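Local coordinates for protein putative endo-1,4-beta-xylanase (PDB 5MSX) that probably hydrolyses glycosidic bonds in plant pectin as a glycoside hydrolase of family 43, with arabinofuranosidase activity the likely role, at residues I98-I110 with P116-L128. Sequence-based numbering, arbitrary orientation.
With EDO (1,2-ethanediol), chain G.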
loop_
_atom_site.group_PDB
_atom_site.type_symbol
_atom_site.label_atom_id
_atom_site.label_comp_id
_atom_site.label_asym_id
_atom_site.label_seq_id
_atom_site.Cartn_x
_atom_site.Cartn_y
_atom_site.Cartn_z
ATOM N N ILE C 98 -1.033 12.303 -4.741
ATOM C CA ILE C 98 -2.058 11.371 -4.197
ATOM C C ILE C 98 -1.498 10.640 -2.964
ATOM O O ILE C 98 -0.445 10.011 -3.045
ATOM C CB ILE C 98 -2.464 10.343 -5.274
ATOM C CG1 ILE C 98 -2.790 11.056 -6.603
ATOM C CG2 ILE C 98 -3.653 9.501 -4.811
ATOM C CD1 ILE C 98 -3.956 12.035 -6.508
ATOM N N PHE C 99 -2.187 10.722 -1.835
ATOM C CA PHE C 99 -1.742 10.015 -0.629
ATOM C C PHE C 99 -2.203 8.563 -0.646
ATOM O O PHE C 99 -3.371 8.311 -0.746
ATOM C CB PHE C 99 -2.226 10.693 0.642
ATOM C CG PHE C 99 -1.700 10.039 1.874
ATOM C CD1 PHE C 99 -0.397 10.258 2.273
ATOM C CD2 PHE C 99 -2.486 9.158 2.597
ATOM C CE1 PHE C 99 0.114 9.640 3.411
ATOM C CE2 PHE C 99 -1.984 8.521 3.719
ATOM C CZ PHE C 99 -0.688 8.758 4.127
ATOM N N ALA C 100 -1.271 7.623 -0.561
ATOM C CA ALA C 100 -1.594 6.197 -0.476
ATOM C C ALA C 100 -0.373 5.435 0.039
ATOM O O ALA C 100 0.780 5.862 -0.179
ATOM C CB ALA C 100 -2.031 5.637 -1.828
ATOM N N ASN C 101 -0.634 4.335 0.754
ATOM C CA ASN C 101 0.421 3.469 1.324
ATOM C C ASN C 101 1.403 4.248 2.182
ATOM O O ASN C 101 2.583 3.994 2.137
ATOM C CB ASN C 101 1.196 2.738 0.200
ATOM C CG ASN C 101 0.285 2.013 -0.754
ATOM O OD1 ASN C 101 -0.619 1.291 -0.329
ATOM N ND2 ASN C 101 0.501 2.207 -2.056
ATOM N N GLY C 102 0.911 5.258 2.892
ATOM C CA GLY C 102 1.750 6.095 3.734
ATOM C C GLY C 102 2.661 7.051 2.996
ATOM O O GLY C 102 3.530 7.622 3.623
ATOM N N LYS C 103 2.424 7.242 1.689
ATOM C CA LYS C 103 3.279 8.016 0.769
ATOM C C LYS C 103 2.452 8.952 -0.130
ATOM O O LYS C 103 1.228 8.834 -0.227
ATOM C CB LYS C 103 4.021 7.071 -0.194
ATOM C CG LYS C 103 4.952 6.057 0.429
ATOM C CD LYS C 103 6.000 6.731 1.275
ATOM C CE LYS C 103 6.977 5.718 1.837
ATOM N NZ LYS C 103 7.360 6.094 3.231
ATOM N N TYR C 104 3.171 9.802 -0.854
ATOM C CA TYR C 104 2.611 10.664 -1.898
ATOM C C TYR C 104 3.096 10.199 -3.264
ATOM O O TYR C 104 4.301 9.984 -3.466
ATOM C CB TYR C 104 3.013 12.109 -1.646
ATOM C CG TYR C 104 2.343 12.670 -0.436
ATOM C CD1 TYR C 104 1.072 13.216 -0.521
ATOM C CD2 TYR C 104 2.946 12.588 0.848
ATOM C CE1 TYR C 104 0.419 13.711 0.594
ATOM C CE2 TYR C 104 2.295 13.102 1.987
ATOM C CZ TYR C 104 1.028 13.655 1.845
ATOM O OH TYR C 104 0.345 14.161 2.930
ATOM N N TYR C 105 2.154 10.015 -4.185
ATOM C CA TYR C 105 2.437 9.653 -5.572
ATOM C C TYR C 105 2.039 10.818 -6.523
ATOM O O TYR C 105 1.057 11.510 -6.281
ATOM C CB TYR C 105 1.674 8.401 -5.958
ATOM C CG TYR C 105 2.044 7.165 -5.183
ATOM C CD1 TYR C 105 1.464 6.897 -3.923
ATOM C CD2 TYR C 105 2.942 6.239 -5.707
ATOM C CE1 TYR C 105 1.790 5.748 -3.212
ATOM C CE2 TYR C 105 3.290 5.087 -4.991
ATOM C CZ TYR C 105 2.712 4.851 -3.756
ATOM O OH TYR C 105 3.049 3.730 -3.070
ATOM N N ILE C 106 2.810 11.011 -7.587
ATOM C CA ILE C 106 2.507 11.996 -8.595
ATOM C C ILE C 106 2.816 11.398 -9.955
ATOM O O ILE C 106 3.689 10.532 -10.074
ATOM C CB ILE C 106 3.246 13.320 -8.290
ATOM C CG1 ILE C 106 2.557 14.505 -8.988
ATOM C CG2 ILE C 106 4.736 13.205 -8.615
ATOM C CD1 ILE C 106 2.916 15.835 -8.366
ATOM N N TYR C 107 2.054 11.799 -10.971
ATOM C CA TYR C 107 2.109 11.172 -12.279
ATOM C C TYR C 107 2.298 12.219 -13.419
ATOM O O TYR C 107 1.356 12.539 -14.154
ATOM C CB TYR C 107 0.879 10.322 -12.493
ATOM C CG TYR C 107 0.620 9.317 -11.383
ATOM C CD1 TYR C 107 0.047 9.714 -10.183
ATOM C CD2 TYR C 107 0.961 7.972 -11.527
ATOM C CE1 TYR C 107 -0.194 8.812 -9.160
ATOM C CE2 TYR C 107 0.713 7.051 -10.505
ATOM C CZ TYR C 107 0.130 7.488 -9.325
ATOM O OH TYR C 107 -0.127 6.640 -8.288
ATOM N N PRO C 108 3.523 12.744 -13.564
ATOM C CA PRO C 108 3.774 13.764 -14.588
ATOM C C PRO C 108 4.087 13.195 -15.958
ATOM O O PRO C 108 4.264 11.976 -16.120
ATOM C CB PRO C 108 4.934 14.549 -13.997
ATOM C CG PRO C 108 5.699 13.522 -13.240
ATOM C CD PRO C 108 4.666 12.617 -12.639
ATOM N N THR C 109 4.093 14.073 -16.963
ATOM C CA THR C 109 4.426 13.686 -18.330
ATOM C C THR C 109 5.823 14.209 -18.636
ATOM O O THR C 109 6.030 15.411 -18.743
ATOM C CB THR C 109 3.374 14.185 -19.301
ATOM O OG1 THR C 109 2.132 13.578 -18.948
ATOM C CG2 THR C 109 3.709 13.836 -20.758
ATOM N N ILE C 110 6.788 13.286 -18.716
ATOM C CA ILE C 110 8.213 13.655 -18.767
ATOM C C ILE C 110 8.752 13.244 -20.126
ATOM O O ILE C 110 8.638 12.079 -20.531
ATOM C CB ILE C 110 9.006 13.070 -17.582
ATOM C CG1 ILE C 110 8.295 13.409 -16.261
ATOM C CG2 ILE C 110 10.429 13.622 -17.550
ATOM C CD1 ILE C 110 9.065 13.112 -14.976
ATOM N N PRO C 116 5.074 7.149 -13.043
ATOM C CA PRO C 116 4.766 7.216 -11.614
ATOM C C PRO C 116 5.972 7.596 -10.766
ATOM O O PRO C 116 7.058 7.050 -10.944
ATOM C CB PRO C 116 4.312 5.794 -11.301
ATOM C CG PRO C 116 5.074 4.930 -12.256
ATOM C CD PRO C 116 5.286 5.758 -13.496
ATOM N N ALA C 117 5.780 8.546 -9.858
ATOM C CA ALA C 117 6.820 8.986 -8.951
ATOM C C ALA C 117 6.273 8.959 -7.536
ATOM O O ALA C 117 5.053 9.026 -7.345
ATOM C CB ALA C 117 7.306 10.379 -9.316
ATOM N N VAL C 118 7.167 8.876 -6.550
ATOM C CA VAL C 118 6.761 8.689 -5.149
ATOM C C VAL C 118 7.665 9.451 -4.219
ATOM O O VAL C 118 8.834 9.616 -4.515
ATOM C CB VAL C 118 6.742 7.179 -4.766
ATOM C CG1 VAL C 118 8.134 6.545 -4.912
ATOM C CG2 VAL C 118 6.177 6.976 -3.358
ATOM N N ALA C 119 7.107 9.930 -3.115
ATOM C CA ALA C 119 7.847 10.694 -2.115
ATOM C C ALA C 119 7.202 10.534 -0.742
ATOM O O ALA C 119 6.072 10.075 -0.654
ATOM C CB ALA C 119 7.858 12.168 -2.496
ATOM N N ASP C 120 7.910 10.958 0.308
ATOM C CA ASP C 120 7.399 10.902 1.690
ATOM C C ASP C 120 6.579 12.106 2.054
ATOM O O ASP C 120 5.824 12.047 3.020
ATOM C CB ASP C 120 8.535 10.859 2.712
ATOM C CG ASP C 120 9.306 9.585 2.674
ATOM O OD1 ASP C 120 8.739 8.530 2.286
ATOM O OD2 ASP C 120 10.497 9.639 3.054
ATOM N N LYS C 121 6.774 13.220 1.346
ATOM C CA LYS C 121 5.947 14.401 1.551
ATOM C C LYS C 121 5.702 15.132 0.228
ATOM O O LYS C 121 6.390 14.864 -0.780
ATOM C CB LYS C 121 6.576 15.309 2.605
ATOM C CG LYS C 121 7.975 15.780 2.307
ATOM C CD LYS C 121 8.514 16.520 3.518
ATOM C CE LYS C 121 9.818 17.240 3.210
ATOM N NZ LYS C 121 10.833 16.266 2.717
ATOM N N PRO C 122 4.695 16.023 0.196
ATOM C CA PRO C 122 4.370 16.706 -1.077
ATOM C C PRO C 122 5.478 17.608 -1.617
ATOM O O PRO C 122 5.514 17.870 -2.805
ATOM C CB PRO C 122 3.089 17.480 -0.744
ATOM C CG PRO C 122 3.049 17.551 0.757
ATOM C CD PRO C 122 3.675 16.287 1.223
ATOM N N GLU C 123 6.428 18.003 -0.770
ATOM C CA GLU C 123 7.620 18.771 -1.198
ATOM C C GLU C 123 8.704 17.917 -1.878
ATOM O O GLU C 123 9.681 18.445 -2.362
ATOM C CB GLU C 123 8.240 19.499 0.000
ATOM C CG GLU C 123 7.344 20.548 0.675
ATOM C CD GLU C 123 6.290 19.985 1.628
ATOM O OE1 GLU C 123 5.408 20.781 2.020
ATOM O OE2 GLU C 123 6.302 18.770 1.955
ATOM N N GLY C 124 8.535 16.603 -1.925
ATOM C CA GLY C 124 9.562 15.713 -2.432
ATOM C C GLY C 124 10.644 15.508 -1.378
ATOM O O GLY C 124 10.454 15.907 -0.232
ATOM N N PRO C 125 11.797 14.943 -1.743
ATOM C CA PRO C 125 12.150 14.634 -3.128
ATOM C C PRO C 125 11.372 13.449 -3.665
ATOM O O PRO C 125 11.292 12.427 -3.002
ATOM C CB PRO C 125 13.644 14.286 -3.043
ATOM C CG PRO C 125 13.844 13.860 -1.627
ATOM C CD PRO C 125 12.943 14.748 -0.835
ATOM N N PHE C 126 10.794 13.611 -4.849
ATOM C CA PHE C 126 10.141 12.536 -5.525
ATOM C C PHE C 126 11.179 11.739 -6.282
ATOM O O PHE C 126 12.223 12.288 -6.649
ATOM C CB PHE C 126 9.056 13.071 -6.467
ATOM C CG PHE C 126 7.778 13.431 -5.772
ATOM C CD1 PHE C 126 7.629 14.662 -5.152
ATOM C CD2 PHE C 126 6.723 12.527 -5.723
ATOM C CE1 PHE C 126 6.451 14.994 -4.497
ATOM C CE2 PHE C 126 5.524 12.860 -5.088
ATOM C CZ PHE C 126 5.394 14.086 -4.469
ATOM N N LYS C 127 10.902 10.446 -6.486
ATOM C CA LYS C 127 11.732 9.580 -7.322
ATOM C C LYS C 127 10.848 8.734 -8.176
ATOM O O LYS C 127 9.715 8.460 -7.793
ATOM C CB LYS C 127 12.561 8.609 -6.468
ATOM C CG LYS C 127 13.623 9.227 -5.599
ATOM C CD LYS C 127 14.439 8.126 -4.927
ATOM C CE LYS C 127 14.828 8.524 -3.513
ATOM N NZ LYS C 127 15.625 9.790 -3.475
ATOM N N LEU C 128 11.349 8.262 -9.305
ATOM C CA LEU C 128 10.597 7.256 -10.060
ATOM C C LEU C 128 10.265 6.076 -9.126
ATOM O O LEU C 128 11.092 5.675 -8.305
ATOM C CB LEU C 128 11.360 6.777 -11.279
ATOM C CG LEU C 128 11.410 7.726 -12.474
ATOM C CD1 LEU C 128 12.154 7.076 -13.622
ATOM C CD2 LEU C 128 10.002 8.099 -12.913
HETATM C C1 EDO G . -2.896 13.031 3.786
HETATM O O1 EDO G . -2.310 14.164 3.160
HETATM C C2 EDO G . -3.155 13.460 5.212
HETATM O O2 EDO G . -1.946 13.984 5.794
#
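Pro122 lies over one face of the Tyr104 ring, its CD 3.7 Å from the ring centroid and 18° off the normal, a CH-pi contact displaced toward the CE2 side of the rim. The opposite face of this ring takes Phe99 CD1, and Asp120 O sits in the ring plane at the CD2 edge. CG of Tyr104 stands anti to the carbonyl carbon (chi1 -69°), which lays the ring along Asp120 to Pro122, where the chain enters the type I turn Lys121-Gly124. Its OH shares a 2.7 Å hydrogen bond with O1 of an ethanediol, probably from the crystallisation liquor, which also bonds to Asn43 and to Asp270 of a second subunit. Replaced by alanine, Tyr104 would probably leave a gap between Pro122 and Phe99, with neither held against a ring. Strands 103-106 and 117-119 run antiparallel, joined by two hydrogen-bonded pairs, Tyr104 with Ala119 and Ile106 with Ala117, that flank the non-hydrogen-bonded pair Tyr105-Val118. Together with 98-100 and 127-128 they form a four-stranded antiparallel meander, consistent with one blade of the five-bladed beta-propeller of family 43 hydrolases. On the face bearing Tyr104 and Ile106, the face of the Phe126 ring lies over Ala119 CB and the side chain meets Ile106 at about a right angle, CG2 of Ile106 lying 3.6 Å from Phe126 CD2. On the other face Val118 runs alongside Tyr105; with its CG2 anti to the backbone N, this methyl lies over the phenol ring, 4.1 Å from the centroid. The Tyr105 OH accepts a nearly straight bond from Asn101 ND2 (169°), tying the ring to the type I' turn 100-103. Beside that turn, the Lys103 chain, bent at chi2 and chi4, brings NZ 3.0 Å from Asp120 OD1, a salt bridge entering from above the carboxylate plane. Toward the other end, Tyr107 crosses Pro116 at about a right angle, while its OH bonds to Met181 O.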